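Local coordinates for intracellular growth locus, subunit C (Francisella tularensis subsp. tularensis, PDB 2QWU), which is a Francisella pathogenicity-island protein that probably acts as the Hcp-like inner-tube subunit of a type VI secretion system, at residues Thr8-Gln11 / Gly15-Ile18; Cys34-Asp39 / Ile141-Leu146; Leu41-Glu46 / Thr101-Lys106; Asp23-Ile28 / Thr163-Val168; Asn51-Asp56 / Thr62-Ala67. The protein carries 2 engineered substitutions. All blocks are in the same frame, centred on the assembly; numbering follows the deposited sequence.

Contact 1. Residues Thr8-Gln11 / Gly15-Ile18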
# COMPACT_ATOMS: atom_id res chain seq x y z
N THR A 8 16.86 -4.13 -1.35
CA THR A 8 18.27 -4.45 -1.08
C THR A 8 18.97 -3.39 -0.21
O THR A 8 18.63 -2.21 -0.27
CB THR A 8 19.10 -4.58 -2.44
OG1 THR A 8 19.14 -3.30 -3.10
CG2 THR A 8 18.44 -5.61 -3.37
N ARG A 9 19.96 -3.82 0.57
CA ARG A 9 20.70 -2.88 1.41
C ARG A 9 21.32 -1.77 0.54
O ARG A 9 21.35 -0.61 0.94
CB ARG A 9 21.77 -3.62 2.20
CG ARG A 9 22.66 -2.70 3.02
CD ARG A 9 21.85 -1.77 3.92
NE ARG A 9 20.95 -2.50 4.81
CZ ARG A 9 20.16 -1.92 5.70
NH1 ARG A 9 20.15 -0.59 5.82
NH2 ARG A 9 19.38 -2.67 6.47
N GLN A 10 21.82 -2.14 -0.64
CA GLN A 10 22.39 -1.16 -1.58
C GLN A 10 21.37 -0.05 -1.92
O GLN A 10 21.71 1.13 -1.92
CB GLN A 10 22.83 -1.86 -2.86
CG GLN A 10 23.12 -0.90 -4.05
CD GLN A 10 24.40 -0.08 -3.87
OE1 GLN A 10 25.35 -0.51 -3.20
NE2 GLN A 10 24.44 1.09 -4.51
N GLN A 11 20.12 -0.40 -2.25
CA GLN A 11 19.12 0.62 -2.52
C GLN A 11 18.94 1.58 -1.35
O GLN A 11 18.83 2.79 -1.52
CB GLN A 11 17.74 0.00 -2.79
CG GLN A 11 17.53 -0.49 -4.20
CD GLN A 11 16.28 -1.31 -4.31
OE1 GLN A 11 15.27 -0.88 -4.91
NE2 GLN A 11 16.32 -2.51 -3.73
N GLY A 15 20.14 5.60 -1.60
CA GLY A 15 19.05 6.53 -1.83
C GLY A 15 18.37 6.36 -3.19
O GLY A 15 17.74 7.27 -3.71
N GLU A 16 18.49 5.15 -3.73
CA GLU A 16 17.92 4.77 -4.99
C GLU A 16 16.41 4.59 -4.79
O GLU A 16 15.94 4.46 -3.67
CB GLU A 16 18.56 3.43 -5.38
CG GLU A 16 18.25 2.90 -6.79
CD GLU A 16 18.90 1.52 -7.07
OE1 GLU A 16 19.90 1.16 -6.42
OE2 GLU A 16 18.38 0.79 -7.96
N THR A 17 15.67 4.55 -5.89
CA THR A 17 14.24 4.27 -5.82
C THR A 17 13.97 2.90 -5.14
O THR A 17 14.68 1.91 -5.39
CB THR A 17 13.65 4.25 -7.23
OG1 THR A 17 13.74 5.57 -7.75
CG2 THR A 17 12.15 3.85 -7.21
N ILE A 18 12.95 2.86 -4.26
CA ILE A 18 12.57 1.64 -3.55
C ILE A 18 11.30 1.23 -4.25
O ILE A 18 10.40 2.08 -4.54
CB ILE A 18 12.30 1.94 -2.04
CG1 ILE A 18 13.61 2.34 -1.35
CG2 ILE A 18 11.72 0.71 -1.35
CD1 ILE A 18 13.43 2.62 0.11
O HOH W 1 16.60 4.45 -1.07
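Q11 and the turn G15-E16 meet most tightly at the Q11 carbonyl, whose oxygen accepts from two backbone N-H groups and a water. G15 N reaches Q11 O at 3.1 Å in a weak, bent bond, and E16 N follows at 3.3 Å, lying in the carbonyl plane with a C=O...N angle of 145°. A water molecule donates to Q11 O at 2.8 Å and also to E16 O at 2.7 Å, stitching the helix to the outgoing chain. At the other end, T8 occupies the N-cap, where T8 OG1 accepts from Q11 N at 3.2 Å. G15 leaves helical geometry with a positive phi of 80°, which favours glycine and lets the chain turn back beside the helix. Side-chain packing is looser. E16, its CG anti to the backbone N, runs extended across Q11 and brings OE1 to 3.6 Å from Q11 CG, one carboxylate oxygen against a methylene. Q10 on this exposed flank barely approaches the same oxygen. Towards the interior, I18 is buried against I7 and I141 as strand 18-21 begins. The chemistry implies that backbone polar groups and one bridging water, more than apolar packing, hold the chain as it leaves helix 9-14.

Contact 2. Residues Cys34-Asp39 / Ile141-Leu146. Engineered in segment 34-39: M36 (natural residue Leu).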
# COMPACT_ATOMS: atom_id res chain seq x y z
N CYS A 34 5.48 -12.90 -0.67
CA CYS A 34 5.27 -11.64 0.04
C CYS A 34 3.86 -11.07 -0.14
O CYS A 34 3.15 -11.32 -1.14
CB CYS A 34 6.32 -10.62 -0.35
SG CYS A 34 6.15 -10.11 -2.08
N ARG A 35 3.40 -10.39 0.90
CA ARG A 35 2.08 -9.76 0.82
C ARG A 35 2.07 -8.57 1.81
O ARG A 35 2.70 -8.60 2.87
CB ARG A 35 0.93 -10.75 1.12
CG ARG A 35 0.64 -11.07 2.67
CD ARG A 35 1.77 -11.77 3.33
NE ARG A 35 2.14 -13.04 2.71
CZ ARG A 35 1.51 -14.22 2.83
NH1 ARG A 35 0.40 -14.39 3.57
NH2 ARG A 35 2.02 -15.30 2.23
N MSE A 36 1.35 -7.52 1.41
CA MSE A 36 1.22 -6.31 2.23
C MSE A 36 -0.22 -5.89 2.26
O MSE A 36 -0.92 -5.96 1.28
CB MSE A 36 2.07 -5.17 1.63
CG MSE A 36 3.55 -5.32 1.83
SE MSE A 36 4.44 -3.78 1.10
CE MSE A 36 3.76 -2.66 2.16
N PHE A 37 -0.70 -5.51 3.45
CA PHE A 37 -2.03 -5.02 3.53
C PHE A 37 -2.15 -4.10 4.75
O PHE A 37 -1.28 -4.11 5.65
CB PHE A 37 -3.03 -6.19 3.55
CG PHE A 37 -2.82 -7.19 4.71
CD1 PHE A 37 -3.37 -6.93 5.96
CD2 PHE A 37 -2.12 -8.38 4.50
CE1 PHE A 37 -3.22 -7.87 7.04
CE2 PHE A 37 -1.97 -9.35 5.55
CZ PHE A 37 -2.54 -9.06 6.84
N ILE A 38 -3.19 -3.27 4.73
CA ILE A 38 -3.37 -2.30 5.81
C ILE A 38 -4.74 -2.41 6.45
O ILE A 38 -5.74 -2.69 5.79
CB ILE A 38 -3.14 -0.87 5.27
CG1 ILE A 38 -4.00 -0.63 4.01
CG2 ILE A 38 -1.63 -0.66 4.97
CD1 ILE A 38 -3.90 0.81 3.45
N ASP A 39 -4.82 -2.14 7.76
CA ASP A 39 -6.09 -2.35 8.47
C ASP A 39 -7.11 -1.23 8.36
O ASP A 39 -8.27 -1.39 8.81
CB ASP A 39 -5.83 -2.76 9.95
CG ASP A 39 -5.25 -1.64 10.78
OD1 ASP A 39 -5.07 -0.53 10.25
OD2 ASP A 39 -4.98 -1.88 12.01
N ILE A 141 8.43 -2.92 3.96
CA ILE A 141 8.34 -1.50 4.34
C ILE A 141 7.19 -1.37 5.37
O ILE A 141 6.11 -1.93 5.18
CB ILE A 141 7.88 -0.62 3.18
CG1 ILE A 141 8.80 -0.76 1.99
CG2 ILE A 141 7.83 0.83 3.69
CD1 ILE A 141 8.35 0.16 0.82
N ASP A 142 7.41 -0.59 6.43
CA ASP A 142 6.33 -0.34 7.42
C ASP A 142 5.59 0.94 6.97
O ASP A 142 6.09 2.06 7.12
CB ASP A 142 6.92 -0.15 8.85
CG ASP A 142 5.85 -0.07 9.92
OD1 ASP A 142 4.67 0.12 9.55
OD2 ASP A 142 6.18 -0.19 11.14
N LEU A 143 4.41 0.77 6.40
CA LEU A 143 3.64 1.90 5.88
C LEU A 143 2.66 2.46 6.93
O LEU A 143 1.88 3.34 6.62
CB LEU A 143 2.82 1.42 4.66
CG LEU A 143 3.71 1.00 3.48
CD1 LEU A 143 2.80 0.40 2.37
CD2 LEU A 143 4.54 2.19 2.97
N SER A 144 2.69 1.93 8.14
CA SER A 144 1.70 2.35 9.12
C SER A 144 1.57 3.84 9.29
O SER A 144 2.55 4.53 9.50
CB SER A 144 1.95 1.69 10.51
OG SER A 144 2.08 0.28 10.39
N ASN A 145 0.32 4.31 9.20
CA ASN A 145 -0.02 5.69 9.37
C ASN A 145 0.50 6.66 8.36
O ASN A 145 0.39 7.86 8.58
CB ASN A 145 0.36 6.14 10.78
CG ASN A 145 -0.50 5.45 11.83
OD1 ASN A 145 -1.68 5.18 11.58
ND2 ASN A 145 0.08 5.14 12.99
N LEU A 146 1.03 6.18 7.24
CA LEU A 146 1.57 7.09 6.27
C LEU A 146 0.46 7.91 5.63
O LEU A 146 -0.58 7.36 5.27
CB LEU A 146 2.36 6.30 5.22
CG LEU A 146 3.03 7.09 4.10
CD1 LEU A 146 4.26 7.85 4.62
CD2 LEU A 146 3.53 6.03 3.03
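M36 and I141 mark the nearest approach of the two backbones, yet M36 CA and I141 CA are 8.8 Å apart, so the backbones do not pair, and the contact rests on the M36 side chain. Segment 34-39 is extended around M36, with F37 and I38 in strand 37-43. Segment 141-146 instead folds up: a type II turn runs from L143 to L146, closed by L146 N to L143 O at 3.0 Å, with N145 taking the positive phi that such a turn requires. Overlapping its start, D142 forms an Asx turn. Its OD1 accepts S144 N at 3.0 Å from the anti side, tilted out of the carboxylate plane, and S144 OG at 2.7 Å on the syn lone pair, so two bonds pin this oxygen. S125 adds further bonds to L143 N and S144 OG. From the other segment, the selenomethionine M36, an engineered residue, points at L143, and the two side chains cross at about a right angle. A bend at the last torsion (chi3 64°) swings CE out of the extended chain towards L143 CD1; their separation of 3.2 Å is shorter than normal carbon packing, which leaves the exact methyl position doubtful. The same CE lies 3.9 Å from I141 O. V20 and V73 also touch M36, while V73 and M76 touch L143. The arrangement is that of a loop, folded by overlapping Asx and type II turns, packing its leucine into the buried core against strand 71-79 of the large antiparallel sheet, consistent with the all-beta core of an Hcp-like fold.

Contact 3. Residues Leu41-Glu46 / Thr101-Lys106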
# COMPACT_ATOMS: atom_id res chain seq x y z
N LEU A 41 -8.00 2.49 5.61
CA LEU A 41 -7.62 3.30 4.50
C LEU A 41 -8.68 4.39 4.30
O LEU A 41 -9.88 4.12 4.21
CB LEU A 41 -7.53 2.46 3.19
CG LEU A 41 -7.34 3.28 1.89
CD1 LEU A 41 -6.00 3.95 1.84
CD2 LEU A 41 -7.54 2.33 0.68
N THR A 42 -8.22 5.62 4.26
CA THR A 42 -9.08 6.74 3.96
C THR A 42 -8.58 7.45 2.73
O THR A 42 -7.40 7.74 2.63
CB THR A 42 -9.13 7.72 5.12
OG1 THR A 42 -9.54 6.98 6.26
CG2 THR A 42 -10.17 8.88 4.84
N ILE A 43 -9.49 7.72 1.79
CA ILE A 43 -9.12 8.43 0.56
C ILE A 43 -10.06 9.63 0.35
O ILE A 43 -11.27 9.45 0.21
CB ILE A 43 -9.24 7.51 -0.69
CG1 ILE A 43 -8.23 6.36 -0.60
CG2 ILE A 43 -8.92 8.32 -1.97
CD1 ILE A 43 -8.42 5.32 -1.69
N ALA A 44 -9.47 10.83 0.32
CA ALA A 44 -10.24 12.06 0.11
C ALA A 44 -11.39 12.08 1.14
O ALA A 44 -12.52 12.49 0.84
CB ALA A 44 -10.79 12.10 -1.33
N GLY A 45 -11.09 11.62 2.34
CA GLY A 45 -12.07 11.59 3.41
C GLY A 45 -13.02 10.40 3.42
O GLY A 45 -13.82 10.26 4.37
N GLU A 46 -12.97 9.55 2.41
CA GLU A 46 -13.88 8.41 2.39
C GLU A 46 -13.16 7.25 3.05
O GLU A 46 -12.06 6.89 2.65
CB GLU A 46 -14.28 8.04 0.96
CG GLU A 46 -14.87 9.22 0.18
CD GLU A 46 -16.18 9.73 0.76
OE1 GLU A 46 -16.46 10.95 0.59
OE2 GLU A 46 -16.95 8.94 1.37
N THR A 101 -17.40 4.71 -8.22
CA THR A 101 -17.73 5.97 -8.86
C THR A 101 -17.71 7.11 -7.84
O THR A 101 -17.24 8.19 -8.14
CB THR A 101 -19.12 5.89 -9.55
OG1 THR A 101 -19.14 4.76 -10.43
CG2 THR A 101 -19.42 7.20 -10.36
N LYS A 102 -18.21 6.87 -6.63
CA LYS A 102 -18.23 7.91 -5.62
C LYS A 102 -16.84 8.28 -5.11
O LYS A 102 -16.55 9.44 -4.80
CB LYS A 102 -19.18 7.51 -4.48
CG LYS A 102 -20.63 7.29 -5.05
CD LYS A 102 -21.17 8.56 -5.77
CE LYS A 102 -21.61 8.24 -7.20
NZ LYS A 102 -22.29 9.40 -7.85
N ILE A 103 -15.93 7.31 -5.05
CA ILE A 103 -14.59 7.66 -4.62
C ILE A 103 -13.93 8.49 -5.73
O ILE A 103 -13.26 9.49 -5.50
CB ILE A 103 -13.73 6.39 -4.35
CG1 ILE A 103 -14.31 5.66 -3.15
CG2 ILE A 103 -12.30 6.77 -4.14
CD1 ILE A 103 -13.60 4.34 -2.84
N GLU A 104 -14.15 8.09 -6.97
CA GLU A 104 -13.52 8.80 -8.07
C GLU A 104 -13.96 10.26 -8.10
O GLU A 104 -13.15 11.19 -8.32
CB GLU A 104 -13.85 8.14 -9.41
CG GLU A 104 -13.26 6.77 -9.65
CD GLU A 104 -13.81 6.11 -10.94
OE1 GLU A 104 -14.96 6.45 -11.39
OE2 GLU A 104 -13.12 5.24 -11.51
N GLU A 105 -15.26 10.45 -7.90
CA GLU A 105 -15.83 11.81 -7.90
C GLU A 105 -15.34 12.66 -6.76
O GLU A 105 -15.14 13.86 -6.91
CB GLU A 105 -17.38 11.75 -7.87
CG GLU A 105 -17.98 11.30 -9.20
CD GLU A 105 -19.49 11.12 -9.12
OE1 GLU A 105 -20.07 11.47 -8.06
OE2 GLU A 105 -20.08 10.61 -10.10
N LYS A 106 -15.21 12.06 -5.59
CA LYS A 106 -14.74 12.79 -4.42
C LYS A 106 -13.28 13.20 -4.61
O LYS A 106 -12.89 14.32 -4.31
CB LYS A 106 -14.89 11.91 -3.17
CG LYS A 106 -14.50 12.64 -1.89
CD LYS A 106 -15.50 13.79 -1.59
CE LYS A 106 -15.14 14.53 -0.29
NZ LYS A 106 -15.28 13.60 0.88
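I43, the last strand residue before the turn, is the first in 41-46 to meet the helix: its CG2 packs against I103 CG2 at 4.3 Å, branch methyl to branch methyl. The chain then reverses in a type I' turn from I43 to E46, in which I43 N to E46 O and E46 N to I43 O pair the two ends as in a two-residue beta-hairpin. A44 takes the first turn position with a positive phi and directs its CB at the helix, 3.8 Å from K106 CG. Its carbonyl is used as well, for A44 O accepts K106 NZ at 3.0 Å, with the donor almost in line with the carbonyl bond (165°). G45 adopts backbone angles that suit glycine and carries the chain past the lysine to E46. There OE1 forms a salt bridge with K106 NZ at 2.9 Å, met on the anti side and 28° out of the carboxylate plane. K106 gets there by leaving the helix with CG anti to the backbone N (chi1 -176°) and then bending at chi2 and chi4, which lays its methylenes along the turn and brings the ammonium in front of A44 O. CG itself comes within 3.4 Å of A44 O and CE within 3.5 Å. One cation thus joins a carbonyl and a carboxylate, and the salt bridge probably keeps both charged. Beside the salt bridge, V107 of helix 97-114 packs on I43 and A44, and I110 on A44; I160 of strand 157-162 flanks I103, and strand 37-43 pairs with strand 120-122 on the sheet the helix covers.

Contact 4. Residues Asp23-Ile28 / Thr163-Val168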
# COMPACT_ATOMS: atom_id res chain seq x y z
N ASP A 23 2.01 -10.18 -5.81
CA ASP A 23 0.94 -10.68 -6.69
C ASP A 23 -0.37 -9.92 -6.29
O ASP A 23 -0.56 -9.58 -5.13
CB ASP A 23 0.79 -12.18 -6.47
CG ASP A 23 1.88 -12.97 -7.16
OD1 ASP A 23 2.58 -12.38 -8.04
OD2 ASP A 23 2.05 -14.18 -6.83
N PRO A 24 -1.27 -9.64 -7.25
CA PRO A 24 -2.51 -8.90 -6.91
C PRO A 24 -3.35 -9.48 -5.76
O PRO A 24 -3.90 -8.71 -4.99
CB PRO A 24 -3.30 -8.88 -8.21
CG PRO A 24 -2.24 -9.01 -9.24
CD PRO A 24 -1.27 -10.03 -8.67
N THR A 25 -3.45 -10.80 -5.63
CA THR A 25 -4.24 -11.34 -4.52
C THR A 25 -3.32 -12.00 -3.50
O THR A 25 -3.72 -12.91 -2.78
CB THR A 25 -5.28 -12.36 -5.01
OG1 THR A 25 -4.61 -13.42 -5.69
CG2 THR A 25 -6.31 -11.68 -5.91
N ALA A 26 -2.08 -11.52 -3.38
CA ALA A 26 -1.16 -12.10 -2.41
C ALA A 26 -1.69 -12.02 -0.97
O ALA A 26 -1.31 -12.87 -0.14
CB ALA A 26 0.20 -11.40 -2.48
N CYS A 27 -2.54 -11.03 -0.69
CA CYS A 27 -3.10 -10.82 0.66
C CYS A 27 -4.04 -11.95 1.12
O CYS A 27 -4.39 -12.02 2.31
CB CYS A 27 -3.84 -9.44 0.73
SG CYS A 27 -5.27 -9.26 -0.36
N ILE A 28 -4.48 -12.82 0.20
CA ILE A 28 -5.32 -13.91 0.60
C ILE A 28 -4.72 -15.24 0.18
O ILE A 28 -3.74 -15.32 -0.58
CB ILE A 28 -6.77 -13.79 0.04
CG1 ILE A 28 -6.76 -13.88 -1.51
CG2 ILE A 28 -7.40 -12.51 0.59
CD1 ILE A 28 -8.18 -13.94 -2.19
N THR A 163 -12.07 -5.91 -11.13
CA THR A 163 -11.47 -7.16 -11.60
C THR A 163 -12.37 -8.32 -11.15
O THR A 163 -13.28 -8.14 -10.34
CB THR A 163 -10.06 -7.42 -10.98
OG1 THR A 163 -10.21 -7.98 -9.66
CG2 THR A 163 -9.23 -6.16 -10.95
N GLU A 164 -12.12 -9.50 -11.70
CA GLU A 164 -12.84 -10.69 -11.31
C GLU A 164 -11.94 -11.55 -10.44
O GLU A 164 -12.23 -12.72 -10.22
CB GLU A 164 -13.27 -11.51 -12.56
CG GLU A 164 -14.30 -10.79 -13.44
CD GLU A 164 -15.51 -10.33 -12.66
OE1 GLU A 164 -16.06 -11.13 -11.85
OE2 GLU A 164 -15.93 -9.18 -12.83
N LEU A 165 -10.83 -10.99 -9.94
CA LEU A 165 -9.90 -11.77 -9.14
C LEU A 165 -10.45 -12.45 -7.88
O LEU A 165 -9.92 -13.49 -7.46
CB LEU A 165 -8.71 -10.92 -8.75
CG LEU A 165 -7.80 -10.54 -9.90
CD1 LEU A 165 -6.80 -9.51 -9.43
CD2 LEU A 165 -7.06 -11.80 -10.39
N MSE A 166 -11.43 -11.83 -7.25
CA MSE A 166 -12.06 -12.41 -6.05
C MSE A 166 -13.54 -12.67 -6.39
O MSE A 166 -14.41 -12.71 -5.52
CB MSE A 166 -11.94 -11.45 -4.87
CG MSE A 166 -10.52 -11.26 -4.33
SE MSE A 166 -10.42 -10.22 -2.75
CE MSE A 166 -11.86 -9.82 -2.52
N GLY A 167 -13.82 -12.84 -7.66
CA GLY A 167 -15.22 -13.03 -8.04
C GLY A 167 -16.12 -11.88 -7.60
O GLY A 167 -15.69 -10.72 -7.41
N VAL A 168 -17.40 -12.18 -7.44
CA VAL A 168 -18.34 -11.18 -6.98
C VAL A 168 -18.86 -11.69 -5.67
O VAL A 168 -19.38 -12.81 -5.61
CB VAL A 168 -19.48 -10.98 -8.00
CG1 VAL A 168 -20.46 -9.95 -7.52
CG2 VAL A 168 -18.86 -10.58 -9.35
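Two surface loops, each joining strands of the main sheet, face each other through their turns, with P24 and T25 on one side and L165 on the other. L165 reaches out to both. Its CD1 lies 3.8 Å from P24 CB, against the side of the proline ring, and its CB is 3.8 Å from T25 CG2, with CD1 of the same leucine a little farther off at 4.2 Å. T25 offers its methyl rather than its hydroxyl because chi1 of 58° sets OG1 between the backbone N and the carbonyl carbon and leaves CG2 facing L165. The backbones themselves keep 7.3 Å between T25 CA and L165 CA. On the proline side the loop is built from consecutive type I turns, D23-A26 and T25-I28, sharing T25 and A26; they present P24, T25 and I28 along one flank. The opposing loop folds in a type I turn from E164 to G167, overlapped at its start by an ST turn in which T163 OG1 accepts L165 N at 3.1 Å and holds the leucine's backbone in place. T163 OG1 is also bonded to Y175 O on strand 173-184. Farther along, the selenomethionine M166 takes part through its CG, 4.2 Å from I28 CD1, the two side chains running at a slant to each other. The side chain of Y175 touches L165 and M166 and its OH bonds to P24 O, while E164 is tied to R174 by a salt bridge.

Contact 5. Residues Asn51-Asp56 / Thr62-Ala67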
# COMPACT_ATOMS: atom_id res chain seq x y z
N ASN A 51 -13.03 -5.11 5.20
CA ASN A 51 -13.82 -6.27 4.79
C ASN A 51 -13.05 -7.36 4.06
O ASN A 51 -13.64 -8.26 3.46
CB ASN A 51 -14.96 -5.77 3.89
CG ASN A 51 -14.46 -5.09 2.64
OD1 ASN A 51 -13.26 -4.96 2.46
ND2 ASN A 51 -15.36 -4.61 1.79
N ILE A 52 -11.72 -7.30 4.10
CA ILE A 52 -10.96 -8.32 3.44
C ILE A 52 -10.33 -9.19 4.49
O ILE A 52 -9.71 -8.66 5.44
CB ILE A 52 -9.82 -7.72 2.56
CG1 ILE A 52 -10.44 -6.86 1.45
CG2 ILE A 52 -8.92 -8.85 2.05
CD1 ILE A 52 -9.38 -5.98 0.72
N VAL A 53 -10.52 -10.51 4.36
CA VAL A 53 -9.90 -11.44 5.32
C VAL A 53 -8.48 -11.71 4.82
O VAL A 53 -8.21 -12.72 4.15
CB VAL A 53 -10.73 -12.73 5.46
CG1 VAL A 53 -10.13 -13.62 6.52
CG2 VAL A 53 -12.18 -12.35 5.85
N ALA A 54 -7.58 -10.76 5.12
CA ALA A 54 -6.19 -10.83 4.65
C ALA A 54 -5.39 -11.71 5.57
O ALA A 54 -5.60 -11.75 6.83
CB ALA A 54 -5.59 -9.44 4.56
N ILE A 55 -4.45 -12.41 4.95
CA ILE A 55 -3.65 -13.39 5.67
C ILE A 55 -2.20 -12.93 5.85
O ILE A 55 -1.48 -12.70 4.86
CB ILE A 55 -3.67 -14.73 4.88
CG1 ILE A 55 -5.11 -15.18 4.58
CG2 ILE A 55 -2.82 -15.78 5.64
CD1 ILE A 55 -5.92 -15.54 5.86
N ASP A 56 -1.77 -12.75 7.11
CA ASP A 56 -0.41 -12.33 7.41
C ASP A 56 0.54 -13.52 7.08
O ASP A 56 0.14 -14.67 7.03
CB ASP A 56 -0.30 -11.92 8.91
CG ASP A 56 0.85 -10.93 9.18
OD1 ASP A 56 1.40 -10.34 8.22
OD2 ASP A 56 1.20 -10.69 10.37
N THR A 62 -7.05 -21.50 8.19
CA THR A 62 -8.23 -22.19 8.73
C THR A 62 -8.71 -21.51 10.00
O THR A 62 -9.81 -21.77 10.47
CB THR A 62 -7.95 -23.68 9.06
OG1 THR A 62 -7.05 -23.77 10.17
CG2 THR A 62 -7.38 -24.40 7.89
N LYS A 63 -7.85 -20.67 10.58
CA LYS A 63 -8.23 -19.94 11.77
C LYS A 63 -8.65 -18.51 11.42
O LYS A 63 -9.10 -17.76 12.28
CB LYS A 63 -7.08 -19.90 12.75
CG LYS A 63 -6.87 -21.20 13.49
CD LYS A 63 -5.65 -21.09 14.38
CE LYS A 63 -5.39 -22.40 15.09
NZ LYS A 63 -3.96 -22.43 15.59
N ALA A 64 -8.50 -18.13 10.15
CA ALA A 64 -8.85 -16.77 9.72
C ALA A 64 -10.37 -16.67 9.55
O ALA A 64 -10.97 -17.45 8.82
CB ALA A 64 -8.18 -16.46 8.41
N ASP A 65 -11.00 -15.73 10.24
CA ASP A 65 -12.42 -15.62 10.07
C ASP A 65 -12.88 -14.17 9.91
O ASP A 65 -13.60 -13.83 8.96
CB ASP A 65 -13.12 -16.31 11.22
CG ASP A 65 -12.59 -15.89 12.57
OD1 ASP A 65 -11.41 -15.45 12.66
OD2 ASP A 65 -13.36 -16.00 13.56
N SER A 66 -12.42 -13.28 10.78
CA SER A 66 -12.86 -11.91 10.67
C SER A 66 -11.99 -11.11 9.71
O SER A 66 -10.85 -11.47 9.47
CB SER A 66 -12.87 -11.24 12.03
OG SER A 66 -11.52 -11.01 12.46
N ALA A 67 -12.56 -10.05 9.15
CA ALA A 67 -11.80 -9.19 8.23
C ALA A 67 -10.64 -8.56 8.96
O ALA A 67 -10.74 -8.14 10.13
CB ALA A 67 -12.69 -8.10 7.70
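A67, V53 and A64 lose the most surface where 51-56 runs beside 62-67, the touching parts pointing 146° apart and hence roughly antiparallel. A67 lies across the start of the first segment: its CB is 3.6 Å from N51 CA, and its CA comes within 3.5 Å of I52 O, a CA-H...O contact bent to 120° at the hydrogen. V53 pushes both methyls against the opposite backbone. With CG1 anti to the backbone N (chi1 -176°), this branch reaches S66 O at 3.7 Å and A64 CB at 3.9 Å, while CG2 covers D65 O at 3.7 Å. V53 is also the centre of an inverse gamma turn, marked by a weak bond of A54 N to I52 O, and just before it N51 and I52 form a classic beta bulge opposite A69. V53 thus sits at a kink in the chain, beside the returning segment, and neither piece is regular strand here. A64 CB packs on both V53 and I55, whose CD1 comes to 3.5 Å from A64 CB because chi2 of I55 folds the tip back toward this side. Backbone pairing picks up just beyond, where I52 bonds to T68 and A69, and A54 O is met by T68 OG1. N51 ND2 bonds to L94 O of strand 86-96.

From the N terminus, contact 1 closes first, a short loop around the end of helix 9-14, in series with the rest; I18 nevertheless packs on I141 of contact 2. The other four nest without crossing. Contact 4 spans the widest interval, tying the loop after strand 18-21 to that after 157-162. Contact 2 lies within it and joins the start of strand 37-43 to the loop before 147-150. Contact 3, nested inside again, continues that strand to helix 97-114. Innermost is 51-56 with 62-67, contact 5, which also meets its neighbours: I55 bonds to C27 of contact 4 and to R35 of contact 2.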